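Local structure of GNA33 (Neisseria gonorrhoeae FA 1090, 2G5D) at residues Tyr122-Lys127 and Phe238-Gln243; Ala231-Glu236 and Gly290-Met295; Ile258-Lys263 and Ser311-Arg316; Val327-Thr332 and Gln373-Ala378. The protein probably acts as a lytic transglycosylase, cleaving the MurNAc-GlcNAc linkage of peptidoglycan and leaving a 1,6-anhydro bond in the MurNAc residue. One frame throughout, in Å; residues are numbered along the deposited sequence.

Interaction 1. Residues Tyr122-Lys127 and Phe238-Gln243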
# COMPACT_ATOMS: atom_id res chain seq x y z
N TYR A 122 4.33 6.22 2.09
CA TYR A 122 3.59 7.48 2.13
C TYR A 122 2.87 7.79 0.82
O TYR A 122 3.07 7.12 -0.19
CB TYR A 122 4.53 8.64 2.51
CG TYR A 122 5.33 9.23 1.37
CD1 TYR A 122 5.08 10.53 0.92
CD2 TYR A 122 6.34 8.50 0.75
CE1 TYR A 122 5.80 11.06 -0.13
CE2 TYR A 122 7.07 9.02 -0.28
CZ TYR A 122 6.80 10.31 -0.72
OH TYR A 122 7.54 10.81 -1.74
N GLU A 123 2.02 8.81 0.87
CA GLU A 123 1.31 9.31 -0.29
C GLU A 123 1.98 10.58 -0.81
O GLU A 123 1.93 11.63 -0.17
CB GLU A 123 -0.17 9.55 0.04
CG GLU A 123 -0.97 10.02 -1.19
CD GLU A 123 -2.41 10.39 -0.87
OE1 GLU A 123 -2.76 10.50 0.32
OE2 GLU A 123 -3.18 10.61 -1.82
N PRO A 124 2.61 10.51 -1.99
CA PRO A 124 3.29 11.73 -2.48
C PRO A 124 2.35 12.85 -2.93
O PRO A 124 1.24 12.59 -3.42
CB PRO A 124 4.13 11.23 -3.66
CG PRO A 124 3.45 9.99 -4.12
CD PRO A 124 2.77 9.38 -2.92
N VAL A 125 2.80 14.09 -2.72
CA VAL A 125 2.22 15.30 -3.33
C VAL A 125 3.14 15.74 -4.47
O VAL A 125 4.35 15.84 -4.30
CB VAL A 125 2.03 16.45 -2.28
CG1 VAL A 125 1.56 17.77 -2.95
CG2 VAL A 125 1.04 16.04 -1.25
N LEU A 126 2.59 15.98 -5.65
CA LEU A 126 3.44 16.53 -6.72
C LEU A 126 2.78 17.68 -7.44
O LEU A 126 1.58 17.67 -7.67
CB LEU A 126 3.94 15.44 -7.70
CG LEU A 126 3.12 14.26 -8.24
CD1 LEU A 126 3.70 13.79 -9.55
CD2 LEU A 126 3.05 13.10 -7.19
N LYS A 127 3.58 18.69 -7.76
CA LYS A 127 3.10 19.85 -8.52
C LYS A 127 2.55 19.41 -9.88
O LYS A 127 3.12 18.54 -10.55
CB LYS A 127 4.23 20.87 -8.70
CG LYS A 127 4.74 21.50 -7.43
CD LYS A 127 5.96 22.37 -7.75
CE LYS A 127 6.38 23.22 -6.57
NZ LYS A 127 7.37 24.26 -6.99
N PHE A 238 7.02 9.33 -11.80
CA PHE A 238 7.50 7.97 -11.84
C PHE A 238 7.33 7.37 -10.45
O PHE A 238 6.81 6.27 -10.31
CB PHE A 238 8.96 7.90 -12.31
CG PHE A 238 9.50 6.50 -12.39
CD1 PHE A 238 9.46 5.80 -13.59
CD2 PHE A 238 10.04 5.89 -11.27
CE1 PHE A 238 9.94 4.50 -13.67
CE2 PHE A 238 10.52 4.59 -11.34
CZ PHE A 238 10.47 3.89 -12.54
N PHE A 239 7.75 8.12 -9.44
CA PHE A 239 7.66 7.68 -8.04
C PHE A 239 6.24 7.61 -7.44
O PHE A 239 6.00 6.82 -6.53
CB PHE A 239 8.61 8.49 -7.16
CG PHE A 239 10.02 7.97 -7.17
CD1 PHE A 239 10.91 8.34 -8.18
CD2 PHE A 239 10.45 7.08 -6.18
CE1 PHE A 239 12.21 7.85 -8.21
CE2 PHE A 239 11.75 6.57 -6.20
CZ PHE A 239 12.63 6.96 -7.22
N MET A 240 5.31 8.41 -7.96
CA MET A 240 3.88 8.22 -7.65
C MET A 240 3.42 6.84 -8.07
O MET A 240 2.64 6.21 -7.36
CB MET A 240 3.01 9.27 -8.34
CG MET A 240 1.55 9.31 -7.84
SD MET A 240 0.58 10.63 -8.60
CE MET A 240 0.00 9.85 -10.11
N HIS A 241 3.91 6.37 -9.23
CA HIS A 241 3.63 5.01 -9.69
C HIS A 241 4.14 3.99 -8.66
O HIS A 241 3.43 3.04 -8.33
CB HIS A 241 4.28 4.73 -11.05
CG HIS A 241 3.49 5.21 -12.22
ND1 HIS A 241 3.18 6.54 -12.43
CD2 HIS A 241 2.99 4.55 -13.29
CE1 HIS A 241 2.51 6.67 -13.56
NE2 HIS A 241 2.38 5.47 -14.10
N ILE A 242 5.34 4.22 -8.14
CA ILE A 242 5.95 3.33 -7.13
C ILE A 242 5.15 3.25 -5.83
O ILE A 242 5.09 2.18 -5.22
CB ILE A 242 7.46 3.68 -6.86
CG1 ILE A 242 8.27 3.59 -8.15
CG2 ILE A 242 8.07 2.73 -5.81
CD1 ILE A 242 9.65 4.19 -8.06
N GLN A 243 4.53 4.36 -5.40
CA GLN A 243 3.66 4.32 -4.20
C GLN A 243 2.24 3.86 -4.53
O GLN A 243 1.53 3.36 -3.66
CB GLN A 243 3.64 5.66 -3.45
CG GLN A 243 5.00 6.13 -2.90
CD GLN A 243 5.45 5.46 -1.59
OE1 GLN A 243 4.73 4.66 -0.97
NE2 GLN A 243 6.65 5.82 -1.15
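Gln-243 lies across the ring of Tyr-122, with its NE2 3.3 Å from Tyr-122 CD2 and about as close to CE2. Amide and ring planes stand 70° apart, and the approach is oblique. The other end of the amide meets the backbone: Tyr-122 N donates to Gln-243 OE1 in a nearly straight but weak, long bond of 3.5 Å. Tyr-122 O is even nearer to OE1, at 3.1 Å, but both are acceptors, so the pair is not a hydrogen bond. The bend of Gln-243 at chi2 (-80°) swings the amide so that NE2 comes to the Tyr-122 ring and OE1 to its backbone. Two residues on, Pro-124 rests its CD 3.9 Å from Gln-243 CB and its CG 4.0 Å from Met-240 CA. Farther along, Leu-126 CD2 touches Met-240 SD at 3.8 Å, the two side chains crossing at about a right angle. Helix 234-243 thus packs on strand 116-129, which pairs with barrel strands 384-391 and 403-413 and with strands 227-231 and 246-249 of the inserted domain. Backbone bonds tie Glu-123 to Gly-390 and Gly-392, and Leu-126 to Arg-247 and Lys-249. Glu-123, turned away from the helix, forms a salt bridge with Arg-247.

Interaction 2. Residues Ala231-Glu236 and Gly290-Met295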
# COMPACT_ATOMS: atom_id res chain seq x y z
N ALA A 231 1.49 16.24 -14.55
CA ALA A 231 2.55 16.48 -13.58
C ALA A 231 3.62 17.42 -14.14
O ALA A 231 3.89 17.42 -15.34
CB ALA A 231 3.18 15.16 -13.16
N GLU A 232 4.26 18.19 -13.27
CA GLU A 232 5.35 19.07 -13.71
C GLU A 232 6.62 18.28 -14.02
O GLU A 232 7.31 18.54 -15.02
CB GLU A 232 5.64 20.17 -12.67
CG GLU A 232 4.62 21.30 -12.68
CD GLU A 232 4.99 22.44 -11.78
OE1 GLU A 232 4.07 23.19 -11.36
OE2 GLU A 232 6.20 22.60 -11.48
N ASP A 233 6.92 17.31 -13.14
CA ASP A 233 8.16 16.55 -13.17
C ASP A 233 7.88 15.06 -13.42
O ASP A 233 7.08 14.47 -12.70
CB ASP A 233 8.89 16.72 -11.83
CG ASP A 233 10.25 16.06 -11.81
OD1 ASP A 233 11.21 16.69 -12.27
OD2 ASP A 233 10.36 14.91 -11.34
N PRO A 234 8.56 14.45 -14.44
CA PRO A 234 8.37 13.04 -14.83
C PRO A 234 8.96 12.02 -13.85
O PRO A 234 8.51 10.87 -13.81
CB PRO A 234 9.15 12.94 -16.15
CG PRO A 234 10.25 13.93 -15.98
CD PRO A 234 9.60 15.10 -15.27
N VAL A 235 9.99 12.41 -13.11
CA VAL A 235 10.58 11.55 -12.08
C VAL A 235 9.67 11.51 -10.85
O VAL A 235 9.41 10.42 -10.31
CB VAL A 235 12.04 11.96 -11.70
CG1 VAL A 235 12.57 11.12 -10.53
CG2 VAL A 235 12.96 11.84 -12.90
N GLU A 236 9.16 12.67 -10.44
CA GLU A 236 8.14 12.71 -9.40
C GLU A 236 6.91 11.90 -9.80
O GLU A 236 6.32 11.23 -8.94
CB GLU A 236 7.73 14.13 -9.00
CG GLU A 236 8.80 14.91 -8.26
CD GLU A 236 8.29 16.23 -7.71
OE1 GLU A 236 8.82 17.27 -8.09
OE2 GLU A 236 7.36 16.24 -6.88
N GLY A 290 17.38 12.86 -5.73
CA GLY A 290 18.65 12.72 -6.43
C GLY A 290 18.49 12.32 -7.90
O GLY A 290 19.25 12.76 -8.75
N ILE A 291 17.50 11.48 -8.20
CA ILE A 291 17.20 11.15 -9.60
C ILE A 291 16.59 12.37 -10.31
O ILE A 291 16.92 12.67 -11.47
CB ILE A 291 16.32 9.88 -9.72
CG1 ILE A 291 17.05 8.67 -9.13
CG2 ILE A 291 15.93 9.60 -11.17
CD1 ILE A 291 16.19 7.43 -8.93
N LYS A 292 15.72 13.08 -9.61
CA LYS A 292 15.12 14.29 -10.14
C LYS A 292 16.18 15.33 -10.54
O LYS A 292 16.11 15.89 -11.64
CB LYS A 292 14.12 14.87 -9.13
CG LYS A 292 13.46 16.16 -9.59
CD LYS A 292 12.61 16.75 -8.50
CE LYS A 292 12.03 18.06 -8.95
NZ LYS A 292 11.02 18.58 -8.01
N ALA A 293 17.16 15.56 -9.65
CA ALA A 293 18.24 16.52 -9.91
C ALA A 293 19.21 16.05 -11.01
O ALA A 293 19.64 16.85 -11.85
CB ALA A 293 18.99 16.84 -8.62
N TYR A 294 19.53 14.75 -11.01
CA TYR A 294 20.37 14.17 -12.06
C TYR A 294 19.72 14.33 -13.45
O TYR A 294 20.39 14.61 -14.44
CB TYR A 294 20.69 12.69 -11.78
CG TYR A 294 21.47 12.02 -12.91
CD1 TYR A 294 22.86 11.98 -12.89
CD2 TYR A 294 20.81 11.45 -14.00
CE1 TYR A 294 23.58 11.38 -13.93
CE2 TYR A 294 21.51 10.85 -15.04
CZ TYR A 294 22.89 10.81 -15.00
OH TYR A 294 23.59 10.22 -16.04
N MET A 295 18.40 14.17 -13.49
CA MET A 295 17.64 14.21 -14.74
C MET A 295 17.46 15.63 -15.29
O MET A 295 17.44 15.84 -16.52
CB MET A 295 16.28 13.54 -14.50
CG MET A 295 15.96 12.39 -15.44
SD MET A 295 17.34 11.32 -15.89
CE MET A 295 17.34 10.04 -14.63
O HOH W 1 13.48 15.73 -13.33
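Lys-292 of helix 288-297 reaches across the first turn of helix 234-243, whose N-cap is Asp-233. Its CB lies 4.3 Å from Val-235 CG1, at the margin of the apolar patch between the helices. From there the chain runs fully extended, its CG anti to the backbone N (chi1 179°). CG comes alongside the Asp-233 carboxylate, 3.5 Å from OD1, and CD lies within about 4 Å of both Asp-233 OD1 and Glu-236 OE1. CE is 3.4 Å from Glu-236 OE1 and still close to Asp-233 OD1. The tip, NZ, ends in a salt bridge of 2.6 Å with Glu-236 OE1, reaching it from the anti side, 34° out of the carboxylate plane. Lys-292 NZ is 4.7 Å from Asp-233 OD1, so that carboxylate meets the methylenes rather than the ammonium group.

Behind the lysine, Val-235 points its two methyls at successive turns of helix 288-297: CG1 meets Ile-291 CG2 at 3.7 Å, and CG2 meets Met-295 CG. Helix 271-276 covers Ile-291 and Met-295 through Met-275. The two oxygens of Asp-233 divide the polar work. OD1 is engaged by a salt bridge from Arg-296 and by a water that also donates to Lys-292 O, joining the cap to the facing helix backbone. OD2 uses its anti lone pair to accept the capping bond from Glu-236 N, 2.7 Å long and nearly straight at 167°.

Interaction 3. Residues Ile258-Lys263 and Ser311-Arg316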
# COMPACT_ATOMS: atom_id res chain seq x y z
N ILE A 258 -5.49 11.24 -6.77
CA ILE A 258 -5.26 10.20 -7.76
C ILE A 258 -5.00 8.87 -7.03
O ILE A 258 -4.10 8.77 -6.19
CB ILE A 258 -4.07 10.60 -8.71
CG1 ILE A 258 -4.33 11.95 -9.41
CG2 ILE A 258 -3.83 9.56 -9.77
CD1 ILE A 258 -5.63 12.01 -10.22
N GLY A 259 -5.81 7.86 -7.35
CA GLY A 259 -5.70 6.55 -6.71
C GLY A 259 -5.38 5.45 -7.70
O GLY A 259 -5.64 5.60 -8.89
N TYR A 260 -4.81 4.36 -7.20
CA TYR A 260 -4.58 3.16 -7.99
C TYR A 260 -5.88 2.59 -8.60
O TYR A 260 -6.87 2.41 -7.89
CB TYR A 260 -3.91 2.09 -7.11
CG TYR A 260 -3.66 0.78 -7.81
CD1 TYR A 260 -2.49 0.57 -8.53
CD2 TYR A 260 -4.60 -0.25 -7.76
CE1 TYR A 260 -2.25 -0.64 -9.17
CE2 TYR A 260 -4.38 -1.45 -8.40
CZ TYR A 260 -3.21 -1.65 -9.10
OH TYR A 260 -3.00 -2.85 -9.72
N ALA A 261 -5.85 2.28 -9.89
CA ALA A 261 -6.98 1.60 -10.54
C ALA A 261 -6.56 0.21 -11.03
O ALA A 261 -7.20 -0.79 -10.70
CB ALA A 261 -7.55 2.44 -11.68
N ASP A 262 -5.48 0.17 -11.82
CA ASP A 262 -4.93 -1.09 -12.35
C ASP A 262 -3.46 -0.89 -12.76
O ASP A 262 -2.87 0.16 -12.47
CB ASP A 262 -5.78 -1.60 -13.53
CG ASP A 262 -5.83 -3.13 -13.63
OD1 ASP A 262 -6.82 -3.66 -14.20
OD2 ASP A 262 -4.90 -3.82 -13.13
N LYS A 263 -2.87 -1.91 -13.39
CA LYS A 263 -1.51 -1.86 -13.93
C LYS A 263 -1.35 -2.79 -15.13
O LYS A 263 -2.22 -3.63 -15.39
CB LYS A 263 -0.46 -2.16 -12.84
CG LYS A 263 -0.58 -3.50 -12.14
CD LYS A 263 0.54 -3.67 -11.10
CE LYS A 263 0.22 -4.79 -10.11
NZ LYS A 263 1.32 -4.93 -9.13
N SER A 311 6.86 -1.86 -15.92
CA SER A 311 5.64 -1.72 -15.11
C SER A 311 5.04 -0.32 -15.22
O SER A 311 5.77 0.66 -15.28
CB SER A 311 5.97 -2.04 -13.64
OG SER A 311 4.83 -1.87 -12.82
N TYR A 312 3.72 -0.23 -15.26
CA TYR A 312 3.04 1.05 -15.41
C TYR A 312 1.70 0.96 -14.73
O TYR A 312 0.95 -0.02 -14.92
CB TYR A 312 2.84 1.40 -16.89
CG TYR A 312 2.66 2.87 -17.16
CD1 TYR A 312 3.77 3.70 -17.41
CD2 TYR A 312 1.40 3.44 -17.20
CE1 TYR A 312 3.63 5.04 -17.66
CE2 TYR A 312 1.23 4.79 -17.46
CZ TYR A 312 2.35 5.59 -17.69
OH TYR A 312 2.19 6.93 -17.97
N ILE A 313 1.41 1.96 -13.92
CA ILE A 313 0.20 1.95 -13.11
C ILE A 313 -0.80 2.92 -13.73
O ILE A 313 -0.44 4.02 -14.16
CB ILE A 313 0.49 2.23 -11.60
CG1 ILE A 313 1.09 0.98 -10.95
CG2 ILE A 313 -0.77 2.56 -10.82
CD1 ILE A 313 2.57 0.84 -11.11
N PHE A 314 -2.04 2.47 -13.82
CA PHE A 314 -3.15 3.32 -14.23
C PHE A 314 -3.96 3.74 -13.00
O PHE A 314 -4.04 3.02 -12.01
CB PHE A 314 -4.01 2.61 -15.29
CG PHE A 314 -3.22 2.21 -16.51
CD1 PHE A 314 -2.84 0.89 -16.70
CD2 PHE A 314 -2.80 3.18 -17.43
CE1 PHE A 314 -2.10 0.52 -17.81
CE2 PHE A 314 -2.04 2.81 -18.55
CZ PHE A 314 -1.69 1.48 -18.73
N PHE A 315 -4.50 4.95 -13.06
CA PHE A 315 -5.10 5.58 -11.91
C PHE A 315 -6.58 5.91 -12.14
O PHE A 315 -7.11 5.73 -13.23
CB PHE A 315 -4.33 6.86 -11.55
CG PHE A 315 -2.91 6.61 -11.08
CD1 PHE A 315 -1.84 6.73 -11.96
CD2 PHE A 315 -2.65 6.29 -9.74
CE1 PHE A 315 -0.53 6.52 -11.53
CE2 PHE A 315 -1.33 6.08 -9.30
CZ PHE A 315 -0.28 6.18 -10.20
N ARG A 316 -7.24 6.36 -11.07
CA ARG A 316 -8.62 6.81 -11.12
C ARG A 316 -8.79 8.08 -10.28
O ARG A 316 -8.10 8.27 -9.28
CB ARG A 316 -9.57 5.71 -10.66
CG ARG A 316 -9.29 5.16 -9.25
CD ARG A 316 -10.26 4.05 -8.86
NE ARG A 316 -10.44 3.96 -7.40
CZ ARG A 316 -10.19 2.88 -6.66
NH1 ARG A 316 -9.74 1.76 -7.22
NH2 ARG A 316 -10.39 2.93 -5.35
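A classic beta bulge interrupts the antiparallel pairing of strands 255-263 and 313-317: two residues of the first, Ala-261 and Asp-262, stand opposite the single residue Phe-314. Phe-314 O accepts from Ala-261 N at 2.9 Å and from Asp-262 N at 3.2 Å, the second donor standing 47° out of the carbonyl plane. Regular pairing resumes on both sides. Gly-259 and Arg-316 exchange two bonds, the one from Gly-259 N to Arg-316 O almost straight at 173°, and Phe-314 N donates to Asp-262 O at 2.8 Å. Side chains pack beside the paired backbones. Ile-258 CG2 presses on Phe-315 CB at 3.3 Å, while Gly-259 O lies at the edge of the Phe-315 ring. Ile-313 CG2 lies over one face of that ring, toward its rim, and also meets Tyr-260 CD1 at 3.5 Å. With CG between its backbone N and carbonyl carbon (chi1 57°), Arg-316 sends its extended chain across the partner strand, with Tyr-260 O over one face of the guanidinium; NH1 is near, but the angle is too poor for a hydrogen bond. Asp-262 OD2 accepts from Lys-263 N and forms a salt bridge with Lys-199. Around the pair, Met-240 of helix 234-243 and Ile-140 of strand 138-141 both pack on Ile-258 and Phe-315, His-241 meets Phe-315 edge-to-face, and Ile-216 of helix 213-217 touches Phe-314.

Interaction 4. Residues Val327-Thr332 and Gln373-Ala378; sequences VGALGT and QDTGSA
Ala-329 and Leu-330 are the two central residues of a type I beta turn, Gly-328 to Gly-331, closed by a bond from Gly-331 N to Gly-328 O and laid against Gln-373 and Asp-374 near the end of strand 365-375. The amides of Ala-329 and Leu-330 point at this strand. Leu-330 N donates to Gln-373 O at 3.0 Å, tilted 33° from the carbonyl plane. A water donates to the same Gln-373 O, and also to Thr-332 O at 2.8 Å, bridging strand and loop where the turn ends.

The Asp-374 carboxylate takes the neighbouring amide: Ala-329 N donates to Asp-374 OD2 at 2.7 Å, coming from above the carboxylate plane by 40°. CG lies anti to the aspartate's backbone N (chi1 -156°), which carries OD2 over to the turn. The same oxygen also receives a weak bond from Thr-375 N, so it ties the turn to its own strand. Gly-328, with no side chain, brings its CA to 3.2 Å from Asp-374 OD2. Next to it, Ala-329 CB touches Thr-375 OG1 at 3.3 Å. On the buried side, Leu-330 CD2 packs on Gln-373 CG at 3.6 Å, and the extended glutamine carries its amide onward, where NE2 donates to Ser-64 O. Leu-330 O accepts in turn from Asn-71.

Strand 365-375 runs parallel to strand 339-342, bonded to it through Gln-373 and Asp-374, in the 3D domain, a member of the double-psi beta-barrel clan; the turn lies in the loop that leads from strand 313-317 to strand 339-342.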
# COMPACT_ATOMS: atom_id res chain seq x y z
N VAL A 327 -6.50 4.33 -0.72
CA VAL A 327 -7.29 3.17 -0.38
C VAL A 327 -6.38 1.95 -0.42
O VAL A 327 -5.75 1.67 -1.45
CB VAL A 327 -8.53 3.07 -1.31
CG1 VAL A 327 -9.16 1.71 -1.23
CG2 VAL A 327 -9.54 4.13 -0.93
N GLY A 328 -6.27 1.25 0.72
CA GLY A 328 -5.42 0.07 0.83
C GLY A 328 -6.11 -1.26 0.54
O GLY A 328 -7.21 -1.29 -0.02
N ALA A 329 -5.45 -2.35 0.94
CA ALA A 329 -5.90 -3.72 0.67
C ALA A 329 -7.28 -4.02 1.25
O ALA A 329 -8.03 -4.80 0.68
CB ALA A 329 -4.90 -4.71 1.20
N LEU A 330 -7.61 -3.39 2.38
CA LEU A 330 -8.93 -3.52 3.01
C LEU A 330 -10.03 -2.78 2.22
O LEU A 330 -11.24 -3.00 2.44
CB LEU A 330 -8.86 -3.06 4.48
CG LEU A 330 -10.05 -3.09 5.46
CD1 LEU A 330 -10.77 -4.44 5.46
CD2 LEU A 330 -9.57 -2.72 6.88
N GLY A 331 -9.61 -1.90 1.31
CA GLY A 331 -10.57 -1.20 0.44
C GLY A 331 -11.06 0.08 1.08
O GLY A 331 -12.08 0.66 0.65
N THR A 332 -10.35 0.52 2.12
CA THR A 332 -10.72 1.70 2.91
C THR A 332 -9.56 2.71 2.95
O THR A 332 -8.39 2.33 2.82
CB THR A 332 -11.18 1.33 4.37
OG1 THR A 332 -10.13 0.65 5.07
CG2 THR A 332 -12.45 0.47 4.34
N GLN A 373 -4.32 -2.53 7.73
CA GLN A 373 -5.40 -2.36 6.77
C GLN A 373 -4.92 -2.44 5.32
O GLN A 373 -5.69 -2.22 4.37
CB GLN A 373 -6.09 -1.03 7.03
CG GLN A 373 -6.85 -0.95 8.34
CD GLN A 373 -7.37 0.45 8.61
OE1 GLN A 373 -6.90 1.40 8.00
NE2 GLN A 373 -8.33 0.58 9.52
N ASP A 374 -3.64 -2.77 5.15
CA ASP A 374 -3.03 -2.80 3.83
C ASP A 374 -2.00 -3.93 3.74
O ASP A 374 -1.59 -4.49 4.77
CB ASP A 374 -2.40 -1.44 3.55
CG ASP A 374 -2.25 -1.15 2.04
OD1 ASP A 374 -1.51 -0.20 1.72
OD2 ASP A 374 -2.85 -1.85 1.18
N THR A 375 -1.61 -4.23 2.51
CA THR A 375 -0.62 -5.24 2.15
C THR A 375 0.33 -4.67 1.09
O THR A 375 -0.01 -3.70 0.41
CB THR A 375 -1.29 -6.48 1.50
OG1 THR A 375 -2.04 -6.06 0.36
CG2 THR A 375 -2.22 -7.17 2.45
N GLY A 376 1.52 -5.26 0.94
CA GLY A 376 2.40 -4.96 -0.20
C GLY A 376 3.04 -6.22 -0.75
O GLY A 376 3.12 -7.23 -0.05
N SER A 377 3.51 -6.18 -2.00
CA SER A 377 4.21 -7.33 -2.61
C SER A 377 5.58 -7.61 -1.95
O SER A 377 6.02 -8.76 -1.89
CB SER A 377 4.34 -7.17 -4.14
OG SER A 377 5.07 -6.01 -4.51
N ALA A 378 6.20 -6.57 -1.39
CA ALA A 378 7.49 -6.68 -0.69
C ALA A 378 7.40 -6.83 0.84
O ALA A 378 8.41 -6.83 1.53
CB ALA A 378 8.39 -5.49 -1.07
O HOH W 2 -7.39 -0.22 3.30

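Interactions 1 and 2 share helix 234-243: its first turn meets helix 288-297, its last turns meet strand 116-129. Their centres are 11 Å apart and they touch, Leu-126 CB lying 3.6 Å from Glu-236 OE2. Interaction 3 meets the same helix through His-241 and Met-240, where His-241 CE1 is 3.7 Å from Phe-315 CE1. Interaction 1 thus touches both 2 and 3, which stay about 8 Å apart at their nearest atoms. Interaction 4 lies on the barrel side, touching none of them; its nearest atoms are about 4 Å from interaction 3 and about 7 Å from interaction 1. The groove between the two domains is where peptidoglycan is thought to bind in this family.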